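Cyclopropane mycolic acid synthase MmaA2 (Mycobacterium tuberculosis, PDB 1TPY) catalyses cis-cyclopropanation of a distal double bond in mycolic acids, transferring a methylene group from S-adenosyl-L-methionine, and also serves the biosynthesis of cis-cyclopropanated methoxymycolates. Local coordinates at residues A[137-142]-A[166-171]; A[142-147]-A[202-207]; A[225-230]-A[279-284]. One frame throughout, in Å; residues are numbered along the deposited sequence.

Contact 1 of 3, residues A[137-142]-A[166-171]. With SAH (S-adenosyl-L-homocysteine), chain C; 16A (cetyl-trimethyl-ammonium), chain D; CO3 (carbonate ion), chain B.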
loop_
_atom_site.group_PDB
_atom_site.type_symbol
_atom_site.label_atom_id
_atom_site.label_comp_id
_atom_site.label_asym_id
_atom_site.label_seq_id
_atom_site.Cartn_x
_atom_site.Cartn_y
_atom_site.Cartn_z
ATOM N N GLY A 137 -0.978 0.093 -1.629
ATOM C CA GLY A 137 0.406 -0.307 -1.447
ATOM C C GLY A 137 0.651 -1.784 -1.215
ATOM O O GLY A 137 1.706 -2.162 -0.714
ATOM N N ALA A 138 -0.306 -2.627 -1.583
ATOM C CA ALA A 138 -0.146 -4.064 -1.402
ATOM C C ALA A 138 0.165 -4.753 -2.729
ATOM O O ALA A 138 0.977 -5.674 -2.785
ATOM C CB ALA A 138 -1.414 -4.659 -0.793
ATOM N N PHE A 139 -0.483 -4.283 -3.788
ATOM C CA PHE A 139 -0.342 -4.830 -5.135
ATOM C C PHE A 139 1.104 -5.075 -5.584
ATOM O O PHE A 139 1.401 -6.090 -6.218
ATOM C CB PHE A 139 -1.016 -3.889 -6.133
ATOM C CG PHE A 139 -1.293 -4.513 -7.474
ATOM C CD1 PHE A 139 -2.397 -5.352 -7.651
ATOM C CD2 PHE A 139 -0.475 -4.240 -8.566
ATOM C CE1 PHE A 139 -2.684 -5.908 -8.901
ATOM C CE2 PHE A 139 -0.751 -4.794 -9.827
ATOM C CZ PHE A 139 -1.860 -5.630 -9.995
ATOM N N GLU A 140 1.985 -4.128 -5.265
ATOM C CA GLU A 140 3.395 -4.210 -5.634
ATOM C C GLU A 140 4.044 -5.518 -5.173
ATOM O O GLU A 140 5.031 -5.970 -5.756
ATOM C CB GLU A 140 4.161 -3.016 -5.046
ATOM C CG GLU A 140 3.606 -1.642 -5.439
ATOM C CD GLU A 140 2.555 -1.109 -4.469
ATOM O OE1 GLU A 140 1.674 -1.884 -4.042
ATOM O OE2 GLU A 140 2.605 0.094 -4.140
ATOM N N HIS A 141 3.476 -6.121 -4.132
ATOM C CA HIS A 141 3.976 -7.379 -3.569
ATOM C C HIS A 141 3.383 -8.625 -4.223
ATOM O O HIS A 141 3.960 -9.705 -4.144
ATOM C CB HIS A 141 3.660 -7.452 -2.073
ATOM C CG HIS A 141 4.481 -6.534 -1.226
ATOM N ND1 HIS A 141 5.823 -6.741 -0.990
ATOM C CD2 HIS A 141 4.147 -5.413 -0.542
ATOM C CE1 HIS A 141 6.281 -5.790 -0.195
ATOM N NE2 HIS A 141 5.285 -4.971 0.092
ATOM N N PHE A 142 2.225 -8.475 -4.850
ATOM C CA PHE A 142 1.541 -9.606 -5.465
ATOM C C PHE A 142 2.357 -10.430 -6.452
ATOM O O PHE A 142 2.248 -11.655 -6.475
ATOM C CB PHE A 142 0.256 -9.131 -6.152
ATOM C CG PHE A 142 -0.786 -8.601 -5.205
ATOM C CD1 PHE A 142 -1.968 -8.062 -5.696
ATOM C CD2 PHE A 142 -0.574 -8.603 -3.830
ATOM C CE1 PHE A 142 -2.926 -7.527 -4.835
ATOM C CE2 PHE A 142 -1.527 -8.071 -2.963
ATOM C CZ PHE A 142 -2.707 -7.529 -3.469
ATOM N N LEU A 166 -7.823 0.345 -6.331
ATOM C CA LEU A 166 -6.482 -0.201 -6.344
ATOM C C LEU A 166 -5.464 0.925 -6.361
ATOM O O LEU A 166 -5.268 1.582 -7.379
ATOM C CB LEU A 166 -6.285 -1.082 -7.578
ATOM C CG LEU A 166 -5.132 -2.092 -7.581
ATOM C CD1 LEU A 166 -4.737 -2.365 -9.019
ATOM C CD2 LEU A 166 -3.947 -1.572 -6.820
ATOM N N HIS A 167 -4.823 1.139 -5.222
ATOM C CA HIS A 167 -3.809 2.171 -5.083
ATOM C C HIS A 167 -2.476 1.440 -5.098
ATOM O O HIS A 167 -2.222 0.570 -4.257
ATOM C CB HIS A 167 -4.018 2.921 -3.764
ATOM C CG HIS A 167 -2.877 3.806 -3.368
ATOM N ND1 HIS A 167 -3.068 5.059 -2.825
ATOM C CD2 HIS A 167 -1.539 3.590 -3.347
ATOM C CE1 HIS A 167 -1.899 5.573 -2.483
ATOM N NE2 HIS A 167 -0.955 4.701 -2.788
ATOM N N THR A 168 -1.624 1.779 -6.054
ATOM C CA THR A 168 -0.345 1.103 -6.149
ATOM C C THR A 168 0.718 1.912 -6.852
ATOM O O THR A 168 0.431 2.825 -7.634
ATOM C CB THR A 168 -0.474 -0.245 -6.906
ATOM O OG1 THR A 168 0.820 -0.838 -7.050
ATOM C CG2 THR A 168 -1.065 -0.034 -8.287
ATOM N N ILE A 169 1.960 1.576 -6.548
ATOM C CA ILE A 169 3.080 2.232 -7.179
ATOM C C ILE A 169 3.115 1.656 -8.582
ATOM O O ILE A 169 2.825 0.479 -8.777
ATOM C CB ILE A 169 4.392 1.888 -6.463
ATOM C CG1 ILE A 169 4.418 2.559 -5.091
ATOM C CG2 ILE A 169 5.587 2.316 -7.317
ATOM C CD1 ILE A 169 5.585 2.134 -4.236
ATOM N N THR A 170 3.425 2.492 -9.562
ATOM C CA THR A 170 3.524 2.022 -10.931
ATOM C C THR A 170 4.867 2.489 -11.460
ATOM O O THR A 170 5.308 3.603 -11.170
ATOM C CB THR A 170 2.403 2.585 -11.833
ATOM O OG1 THR A 170 2.438 4.013 -11.805
ATOM C CG2 THR A 170 1.037 2.111 -11.358
ATOM N N GLY A 171 5.535 1.623 -12.207
ATOM C CA GLY A 171 6.812 1.993 -12.769
ATOM C C GLY A 171 6.570 2.392 -14.208
ATOM O O GLY A 171 5.655 1.877 -14.854
HETATM N N SAH C . -2.482 -0.746 3.083
HETATM C CA SAH C . -1.638 -0.328 4.202
HETATM C CB SAH C . -0.331 -1.158 4.279
HETATM C CG SAH C . 0.577 -1.181 3.049
HETATM S SD SAH C . 2.074 -2.176 3.286
HETATM C C SAH C . -1.299 1.160 4.103
HETATM O O SAH C . -1.607 1.764 3.060
HETATM O OXT SAH C . -0.715 1.703 5.060
HETATM C "C5'" SAH C . 1.757 -3.606 2.219
HETATM C "C4'" SAH C . 0.643 -4.485 2.807
HETATM O "O4'" SAH C . 0.104 -5.430 1.851
HETATM C "C3'" SAH C . 1.092 -5.311 4.011
HETATM O "O3'" SAH C . 0.064 -5.269 5.017
HETATM C "C2'" SAH C . 1.266 -6.691 3.446
HETATM O "O2'" SAH C . 1.180 -7.698 4.470
HETATM C "C1'" SAH C . 0.155 -6.734 2.449
HETATM N N9 SAH C . 0.287 -7.816 1.386
HETATM C C8 SAH C . 1.291 -8.110 0.520
HETATM N N7 SAH C . 1.092 -9.109 -0.280
HETATM C C5 SAH C . -0.188 -9.532 0.091
HETATM C C6 SAH C . -1.045 -10.574 -0.358
HETATM N N6 SAH C . -0.706 -11.415 -1.331
HETATM N N1 SAH C . -2.273 -10.707 0.248
HETATM C C2 SAH C . -2.627 -9.856 1.239
HETATM N N3 SAH C . -1.907 -8.843 1.746
HETATM C C4 SAH C . -0.684 -8.739 1.114
HETATM C C1 16A D . 8.003 3.804 -0.304
HETATM C C2 16A D . 8.372 2.612 -1.187
HETATM C C3 16A D . 8.794 3.092 -2.585
HETATM C C4 16A D . 9.208 1.996 -3.558
HETATM C C5 16A D . 9.601 2.634 -4.901
HETATM C C6 16A D . 10.045 1.653 -5.997
HETATM C C7 16A D . 11.332 0.820 -5.774
HETATM C C8 16A D . 11.520 -0.466 -6.615
HETATM C C9 16A D . 10.345 -1.473 -6.642
HETATM C C10 16A D . 9.973 -2.139 -5.296
HETATM C C11 16A D . 8.555 -2.758 -5.211
HETATM C C12 16A D . 8.037 -3.016 -3.788
HETATM C C13 16A D . 7.047 -1.938 -3.332
HETATM C C14 16A D . 6.615 -2.154 -1.883
HETATM C C15 16A D . 5.854 -0.891 -1.444
HETATM C C16 16A D . 5.542 -1.020 0.061
HETATM N N1 16A D . 4.840 0.006 0.946
HETATM C C17 16A D . 4.630 -0.084 2.270
HETATM C C18 16A D . 5.472 1.371 0.788
HETATM C C19 16A D . 3.425 0.183 0.442
HETATM C C CO3 B . 2.020 2.883 -2.327
HETATM O O1 CO3 B . 1.619 4.261 -1.921
HETATM O O2 CO3 B . 3.159 2.342 -1.846
HETATM O O3 CO3 B . 1.244 2.175 -3.184
HETATM O O HOH W 1 -2.565 -2.216 -3.365
#
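Gly-137, at the loop end that leads into helix 139-142, is tied to strand 163-171 by a hydrogen bond from its N to His-167 O (2.9 Å, N-H...O 162°). Water 1 adds a second bridge, accepting from Ala-138 N and donating to the same His-167 O. Next comes Glu-140, where a bend at chi2 (90°) brings the carboxylate to the Ile-169 amide. Ile-169 N donates a hydrogen bond to Glu-140 OE2 (2.9 Å), from above the carboxylate plane, while Ile-169 CG1 lies 3.2 Å from OE2. The Glu-140 and Thr-168 side chains run past each other in opposite directions; Thr-168 OG1 gives its own hydrogen bond to Ile-169 O. Apolar packing adds to this: Leu-166 CD1 sits over one face of the Phe-139 ring, a CH-pi contact, and Leu-166 CD2 touches Phe-139 CB. The carbonate ion touches both segments, with His-167 NE2 donating to O1 (2.8 Å) and Glu-140 OE2 2.7 Å from O3. Cys-35 N and Tyr-232 OH also bind the ion. Glu-140 CB rests 3.5 Å from C13 of the cetyl-trimethyl-ammonium. The strand amide thus holds the Glu-140 carboxylate beside the carbonate, while its CB faces the cetyl chain; the bound carbonate, probably from the crystallisation liquor, marks a polar anion site close to the ammonium head of the detergent.

Contact 2 of 3, residues A[142-147]-A[202-207]. With SAH (S-adenosyl-L-homocysteine), chain C; 16A (cetyl-trimethyl-ammonium), chain D.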
loop_
_atom_site.group_PDB
_atom_site.type_symbol
_atom_site.label_atom_id
_atom_site.label_comp_id
_atom_site.label_asym_id
_atom_site.label_seq_id
_atom_site.Cartn_x
_atom_site.Cartn_y
_atom_site.Cartn_z
ATOM N N PHE A 142 2.225 -8.475 -4.850
ATOM C CA PHE A 142 1.541 -9.606 -5.465
ATOM C C PHE A 142 2.357 -10.430 -6.452
ATOM O O PHE A 142 2.248 -11.655 -6.475
ATOM C CB PHE A 142 0.256 -9.131 -6.152
ATOM C CG PHE A 142 -0.786 -8.601 -5.205
ATOM C CD1 PHE A 142 -1.968 -8.062 -5.696
ATOM C CD2 PHE A 142 -0.574 -8.603 -3.830
ATOM C CE1 PHE A 142 -2.926 -7.527 -4.835
ATOM C CE2 PHE A 142 -1.527 -8.071 -2.963
ATOM C CZ PHE A 142 -2.707 -7.529 -3.469
ATOM N N GLY A 143 3.174 -9.762 -7.256
ATOM C CA GLY A 143 3.964 -10.464 -8.252
ATOM C C GLY A 143 3.208 -10.426 -9.567
ATOM O O GLY A 143 2.005 -10.684 -9.599
ATOM N N HIS A 144 3.892 -10.093 -10.655
ATOM C CA HIS A 144 3.237 -10.016 -11.958
ATOM C C HIS A 144 2.515 -11.308 -12.319
ATOM O O HIS A 144 1.435 -11.279 -12.914
ATOM C CB HIS A 144 4.257 -9.684 -13.056
ATOM C CG HIS A 144 4.872 -8.325 -12.928
ATOM N ND1 HIS A 144 4.464 -7.405 -11.985
ATOM C CD2 HIS A 144 5.857 -7.723 -13.636
ATOM C CE1 HIS A 144 5.171 -6.297 -12.119
ATOM N NE2 HIS A 144 6.023 -6.464 -13.114
ATOM N N ASP A 145 3.114 -12.439 -11.958
ATOM C CA ASP A 145 2.541 -13.743 -12.264
ATOM C C ASP A 145 1.202 -14.011 -11.582
ATOM O O ASP A 145 0.537 -14.993 -11.895
ATOM C CB ASP A 145 3.544 -14.846 -11.906
ATOM C CG ASP A 145 3.798 -14.947 -10.415
ATOM O OD1 ASP A 145 3.786 -13.902 -9.727
ATOM O OD2 ASP A 145 4.025 -16.077 -9.932
ATOM N N ARG A 146 0.797 -13.140 -10.663
ATOM C CA ARG A 146 -0.474 -13.325 -9.971
ATOM C C ARG A 146 -1.485 -12.202 -10.186
ATOM O O ARG A 146 -2.585 -12.249 -9.637
ATOM C CB ARG A 146 -0.237 -13.506 -8.470
ATOM C CG ARG A 146 0.494 -14.789 -8.129
ATOM C CD ARG A 146 0.638 -14.977 -6.637
ATOM N NE ARG A 146 1.303 -16.241 -6.337
ATOM C CZ ARG A 146 1.487 -16.717 -5.115
ATOM N NH1 ARG A 146 1.053 -16.035 -4.063
ATOM N NH2 ARG A 146 2.106 -17.878 -4.945
ATOM N N HIS A 147 -1.124 -11.196 -10.977
ATOM C CA HIS A 147 -2.034 -10.082 -11.238
ATOM C C HIS A 147 -3.385 -10.572 -11.750
ATOM O O HIS A 147 -4.434 -10.207 -11.208
ATOM C CB HIS A 147 -1.432 -9.122 -12.263
ATOM C CG HIS A 147 -0.298 -8.299 -11.740
ATOM N ND1 HIS A 147 0.246 -8.484 -10.485
ATOM C CD2 HIS A 147 0.414 -7.300 -12.314
ATOM C CE1 HIS A 147 1.245 -7.637 -10.310
ATOM N NE2 HIS A 147 1.368 -6.908 -11.405
ATOM N N GLY A 202 10.743 -9.873 -3.670
ATOM C CA GLY A 202 9.500 -10.220 -4.338
ATOM C C GLY A 202 8.740 -9.002 -4.835
ATOM O O GLY A 202 7.738 -9.136 -5.530
ATOM N N GLY A 203 9.224 -7.812 -4.485
ATOM C CA GLY A 203 8.562 -6.587 -4.905
ATOM C C GLY A 203 8.656 -6.379 -6.404
ATOM O O GLY A 203 9.754 -6.282 -6.952
ATOM N N GLN A 204 7.502 -6.307 -7.063
ATOM C CA GLN A 204 7.430 -6.124 -8.512
ATOM C C GLN A 204 6.311 -5.144 -8.867
ATOM O O GLN A 204 5.201 -5.554 -9.203
ATOM C CB GLN A 204 7.141 -7.464 -9.201
ATOM C CG GLN A 204 7.993 -8.633 -8.720
ATOM C CD GLN A 204 7.513 -9.975 -9.258
ATOM O OE1 GLN A 204 7.919 -11.035 -8.769
ATOM N NE2 GLN A 204 6.647 -9.936 -10.268
ATOM N N PRO A 205 6.590 -3.837 -8.815
ATOM C CA PRO A 205 5.542 -2.870 -9.147
ATOM C C PRO A 205 5.040 -3.078 -10.568
ATOM O O PRO A 205 5.803 -3.431 -11.463
ATOM C CB PRO A 205 6.251 -1.535 -8.993
ATOM C CG PRO A 205 7.635 -1.861 -9.474
ATOM C CD PRO A 205 7.911 -3.182 -8.782
ATOM N N PRO A 206 3.740 -2.884 -10.793
ATOM C CA PRO A 206 3.254 -3.072 -12.155
ATOM C C PRO A 206 3.507 -1.788 -12.939
ATOM O O PRO A 206 3.930 -0.773 -12.379
ATOM C CB PRO A 206 1.767 -3.298 -11.947
ATOM C CG PRO A 206 1.472 -2.333 -10.839
ATOM C CD PRO A 206 2.625 -2.588 -9.875
ATOM N N THR A 207 3.260 -1.848 -14.241
ATOM C CA THR A 207 3.378 -0.681 -15.088
ATOM C C THR A 207 1.916 -0.269 -15.201
ATOM O O THR A 207 1.038 -1.058 -14.858
ATOM C CB THR A 207 3.945 -1.040 -16.478
ATOM O OG1 THR A 207 4.136 0.155 -17.234
ATOM C CG2 THR A 207 2.999 -1.925 -17.235
HETATM N N SAH C . -2.482 -0.746 3.083
HETATM C CA SAH C . -1.638 -0.328 4.202
HETATM C CB SAH C . -0.331 -1.158 4.279
HETATM C CG SAH C . 0.577 -1.181 3.049
HETATM S SD SAH C . 2.074 -2.176 3.286
HETATM C C SAH C . -1.299 1.160 4.103
HETATM O O SAH C . -1.607 1.764 3.060
HETATM O OXT SAH C . -0.715 1.703 5.060
HETATM C "C5'" SAH C . 1.757 -3.606 2.219
HETATM C "C4'" SAH C . 0.643 -4.485 2.807
HETATM O "O4'" SAH C . 0.104 -5.430 1.851
HETATM C "C3'" SAH C . 1.092 -5.311 4.011
HETATM O "O3'" SAH C . 0.064 -5.269 5.017
HETATM C "C2'" SAH C . 1.266 -6.691 3.446
HETATM O "O2'" SAH C . 1.180 -7.698 4.470
HETATM C "C1'" SAH C . 0.155 -6.734 2.449
HETATM N N9 SAH C . 0.287 -7.816 1.386
HETATM C C8 SAH C . 1.291 -8.110 0.520
HETATM N N7 SAH C . 1.092 -9.109 -0.280
HETATM C C5 SAH C . -0.188 -9.532 0.091
HETATM C C6 SAH C . -1.045 -10.574 -0.358
HETATM N N6 SAH C . -0.706 -11.415 -1.331
HETATM N N1 SAH C . -2.273 -10.707 0.248
HETATM C C2 SAH C . -2.627 -9.856 1.239
HETATM N N3 SAH C . -1.907 -8.843 1.746
HETATM C C4 SAH C . -0.684 -8.739 1.114
HETATM C C1 16A D . 8.003 3.804 -0.304
HETATM C C2 16A D . 8.372 2.612 -1.187
HETATM C C3 16A D . 8.794 3.092 -2.585
HETATM C C4 16A D . 9.208 1.996 -3.558
HETATM C C5 16A D . 9.601 2.634 -4.901
HETATM C C6 16A D . 10.045 1.653 -5.997
HETATM C C7 16A D . 11.332 0.820 -5.774
HETATM C C8 16A D . 11.520 -0.466 -6.615
HETATM C C9 16A D . 10.345 -1.473 -6.642
HETATM C C10 16A D . 9.973 -2.139 -5.296
HETATM C C11 16A D . 8.555 -2.758 -5.211
HETATM C C12 16A D . 8.037 -3.016 -3.788
HETATM C C13 16A D . 7.047 -1.938 -3.332
HETATM C C14 16A D . 6.615 -2.154 -1.883
HETATM C C15 16A D . 5.854 -0.891 -1.444
HETATM C C16 16A D . 5.542 -1.020 0.061
HETATM N N1 16A D . 4.840 0.006 0.946
HETATM C C17 16A D . 4.630 -0.084 2.270
HETATM C C18 16A D . 5.472 1.371 0.788
HETATM C C19 16A D . 3.425 0.183 0.442
HETATM O O HOH W 2 3.129 -6.992 -8.036
#
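The imidazole of His-144 carries the Gln-204 side chain on one face: CB makes a CH-pi contact 4.0 Å from the ring centroid, and the carboxamide end reaches over the rim of the same face, its plane nearly perpendicular to the ring (84°). At the ring edge, near its plane, lies Pro-205 O, 3.0 Å from His-144 CE1. The second imidazole, that of His-147, has His-144 CA 3.5 Å above its centre on one face and water 2 at its edge, while Pro-206 CB approaches its NE2 obliquely at 3.7 Å. The Gln-204 chain runs out extended beyond CG (chi2 170°), which carries the amide as far as the backbone at Gly-143 and His-144. Gly-143 leaves the preceding short helix with positive phi (95°), and its CA lies against the Gln-204 carboxamide. Water 2 bridges the two loops, accepting from Gly-143 N and donating to Gln-204 O at 2.8 Å. Within 142-147, Arg-146 N bonds to Gly-143 O and His-147 N to His-144 O, closing the turn that carries both histidines. Met-210 of helix 208-218 packs on both imidazoles, and the Phe-139 ring meets that of His-147. At the two ends of the contact lie the ligands: Phe-142 CE2 is 3.6 Å from adenine C5 of S-adenosyl-L-homocysteine, and Pro-205 CD is 3.7 Å from C11 of the cetyl-trimethyl-ammonium. Two loops thus join the adenine side of the Rossmann-like methyltransferase core to the cetyl-trimethyl-ammonium pocket, which is lined by segment 202-207 and probably takes the acyl chain of the substrate.

Contact 3 of 3, residues A[225-230]-A[279-284]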
loop_
_atom_site.group_PDB
_atom_site.type_symbol
_atom_site.label_atom_id
_atom_site.label_comp_id
_atom_site.label_asym_id
_atom_site.label_seq_id
_atom_site.Cartn_x
_atom_site.Cartn_y
_atom_site.Cartn_z
ATOM N N ARG A 225 -8.080 6.997 -13.156
ATOM C CA ARG A 225 -6.722 6.758 -12.689
ATOM C C ARG A 225 -6.235 8.117 -12.197
ATOM O O ARG A 225 -6.283 9.101 -12.933
ATOM C CB ARG A 225 -5.787 6.269 -13.804
ATOM C CG ARG A 225 -4.336 6.138 -13.313
ATOM C CD ARG A 225 -3.384 5.546 -14.346
ATOM N NE ARG A 225 -3.160 6.433 -15.483
ATOM C CZ ARG A 225 -2.390 7.516 -15.458
ATOM N NH1 ARG A 225 -1.754 7.864 -14.344
ATOM N NH2 ARG A 225 -2.258 8.258 -16.551
ATOM N N GLN A 226 -5.783 8.173 -10.948
ATOM C CA GLN A 226 -5.294 9.425 -10.377
ATOM C C GLN A 226 -3.890 9.235 -9.825
ATOM O O GLN A 226 -3.640 8.333 -9.026
ATOM C CB GLN A 226 -6.246 9.919 -9.277
ATOM C CG GLN A 226 -5.684 11.028 -8.385
ATOM C CD GLN A 226 -6.730 11.613 -7.435
ATOM O OE1 GLN A 226 -7.677 10.933 -7.035
ATOM N NE2 GLN A 226 -6.550 12.878 -7.061
ATOM N N SER A 227 -2.975 10.089 -10.273
ATOM C CA SER A 227 -1.587 10.031 -9.842
ATOM C C SER A 227 -1.342 10.906 -8.625
ATOM O O SER A 227 -1.930 11.977 -8.492
ATOM C CB SER A 227 -0.664 10.480 -10.981
ATOM O OG SER A 227 0.694 10.476 -10.573
ATOM N N LEU A 228 -0.476 10.432 -7.737
ATOM C CA LEU A 228 -0.106 11.164 -6.526
ATOM C C LEU A 228 1.417 11.281 -6.510
ATOM O O LEU A 228 2.018 11.508 -5.461
ATOM C CB LEU A 228 -0.573 10.406 -5.273
ATOM C CG LEU A 228 -2.036 10.510 -4.819
ATOM C CD1 LEU A 228 -2.979 10.307 -5.984
ATOM C CD2 LEU A 228 -2.298 9.478 -3.744
ATOM N N GLN A 229 2.032 11.121 -7.680
ATOM C CA GLN A 229 3.492 11.159 -7.819
ATOM C C GLN A 229 4.240 12.195 -6.973
ATOM O O GLN A 229 5.102 11.839 -6.173
ATOM C CB GLN A 229 3.872 11.342 -9.292
ATOM C CG GLN A 229 5.367 11.289 -9.567
ATOM C CD GLN A 229 5.683 11.397 -11.047
ATOM O OE1 GLN A 229 5.350 12.391 -11.693
ATOM N NE2 GLN A 229 6.326 10.369 -11.592
ATOM N N PRO A 230 3.921 13.492 -7.136
ATOM C CA PRO A 230 4.598 14.542 -6.367
ATOM C C PRO A 230 4.461 14.380 -4.857
ATOM O O PRO A 230 5.305 14.845 -4.090
ATOM C CB PRO A 230 3.936 15.818 -6.881
ATOM C CG PRO A 230 2.548 15.364 -7.187
ATOM C CD PRO A 230 2.804 14.062 -7.910
ATOM N N ASP A 279 6.027 6.187 -10.379
ATOM C CA ASP A 279 4.779 6.932 -10.215
ATOM C C ASP A 279 3.977 6.160 -9.160
ATOM O O ASP A 279 4.404 5.102 -8.697
ATOM C CB ASP A 279 4.019 6.967 -11.559
ATOM C CG ASP A 279 2.838 7.938 -11.562
ATOM O OD1 ASP A 279 2.083 7.950 -12.565
ATOM O OD2 ASP A 279 2.662 8.693 -10.582
ATOM N N VAL A 280 2.831 6.697 -8.768
ATOM C CA VAL A 280 1.960 6.046 -7.794
ATOM C C VAL A 280 0.562 6.453 -8.238
ATOM O O VAL A 280 0.283 7.643 -8.422
ATOM C CB VAL A 280 2.260 6.526 -6.334
ATOM C CG1 VAL A 280 1.982 8.009 -6.193
ATOM C CG2 VAL A 280 1.429 5.726 -5.340
ATOM N N ASN A 281 -0.311 5.470 -8.426
ATOM C CA ASN A 281 -1.655 5.741 -8.915
ATOM C C ASN A 281 -2.801 5.069 -8.186
ATOM O O ASN A 281 -2.648 3.991 -7.608
ATOM C CB ASN A 281 -1.758 5.339 -10.392
ATOM C CG ASN A 281 -0.938 6.231 -11.305
ATOM O OD1 ASN A 281 0.213 5.930 -11.628
ATOM N ND2 ASN A 281 -1.527 7.338 -11.717
ATOM N N GLN A 282 -3.955 5.722 -8.225
ATOM C CA GLN A 282 -5.168 5.173 -7.641
ATOM C C GLN A 282 -6.083 4.811 -8.813
ATOM O O GLN A 282 -6.510 5.678 -9.585
ATOM C CB GLN A 282 -5.861 6.180 -6.712
ATOM C CG GLN A 282 -5.162 6.337 -5.369
ATOM C CD GLN A 282 -6.035 6.966 -4.302
ATOM O OE1 GLN A 282 -5.685 6.965 -3.119
ATOM N NE2 GLN A 282 -7.172 7.505 -4.707
ATOM N N PHE A 283 -6.353 3.518 -8.956
ATOM C CA PHE A 283 -7.211 3.037 -10.030
ATOM C C PHE A 283 -8.598 2.694 -9.508
ATOM O O PHE A 283 -8.756 1.795 -8.676
ATOM C CB PHE A 283 -6.631 1.789 -10.677
ATOM C CG PHE A 283 -5.289 1.989 -11.320
ATOM C CD1 PHE A 283 -4.127 1.929 -10.565
ATOM C CD2 PHE A 283 -5.187 2.184 -12.694
ATOM C CE1 PHE A 283 -2.876 2.053 -11.167
ATOM C CE2 PHE A 283 -3.940 2.311 -13.307
ATOM C CZ PHE A 283 -2.784 2.245 -12.540
ATOM N N THR A 284 -9.602 3.409 -9.996
ATOM C CA THR A 284 -10.967 3.142 -9.585
ATOM C C THR A 284 -11.515 2.150 -10.599
ATOM O O THR A 284 -11.807 2.518 -11.733
ATOM C CB THR A 284 -11.815 4.427 -9.589
ATOM O OG1 THR A 284 -11.245 5.370 -8.672
ATOM C CG2 THR A 284 -13.245 4.124 -9.157
HETATM O O HOH W 3 1.083 9.813 -14.122
#
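Gln-226 and Gln-282 form the antiparallel hydrogen-bonded pair at the heart of this contact, Gln-226 N donating to Gln-282 O at 2.9 Å and Gln-282 N to Gln-226 O at 2.7 Å. Leu-228 N carries the pairing further by donating to Val-280 O, and Leu-228 CB packs on Val-280 CG1 at 3.6 Å. On the sheet face that bears Arg-225 and Phe-283, the arginine runs beside the ring, with its CG over one ring face in a CH-pi contact and CD 3.4 Å from Phe-283 CE2. A bend at the third torsion (chi3 68°) turns the guanidinium back toward Asn-281, whose amide stands steeply at the guanidinium edge, with planes 78° apart. Asp-279 OD1 remains 4.2 Å from Arg-225 NH1, beyond a salt bridge; water 3 spans the interval, donating to OD1 and weakly accepting from NH1. The other carboxylate oxygen takes the Ser-227 hydroxyl on its syn lone pair, OG to OD2 2.7 Å, and a weak bond from Val-280 N. Ser-227 OG in turn accepts from Gln-229 N, an ST turn that carries strand 221-227 into helix 229-245. In the next shell, Gln-226 OE1 accepts from Lys-59, Gln-229 NE2 binds Ile-278 O, and Ile-208 packs on Arg-225 and Asn-281. Strand 221-227 is outermost at one end of the seven-stranded methyltransferase sheet, antiparallel to 278-286, itself antiparallel to 163-171. The Ser-227 hydroxyl, the weaker Val-280 N bond and the water would favour a charged Asp-279, whose carboxylate, linked through Ser-227 OG to the turn, would steady it.

In the fold
Contacts 1 and 2 adjoin, their centres about 8 Å apart: they share Phe-142, Glu-140 O probably accepts from Gln-204 N at 2.8 Å, and Gly-171 N probably donates to Pro-206 O. Both touch S-adenosyl-L-homocysteine and cetyl-trimethyl-ammonium. The Pro-205 side chain of contact 2 is about 10 Å from that of Cys-269, the presumed active-site residue. Contact 3 continues the same sheet, through bonds such as Phe-283 N to Leu-166 O (2.7 Å); its centre is about 10 Å from that of contact 1. Val-280 brings it to the carbonate site, its CG2 lying 3.6 Å from His-167 NE2. Contacts 2 and 3, centres about 17 Å apart, do not touch; contact 1 connects them.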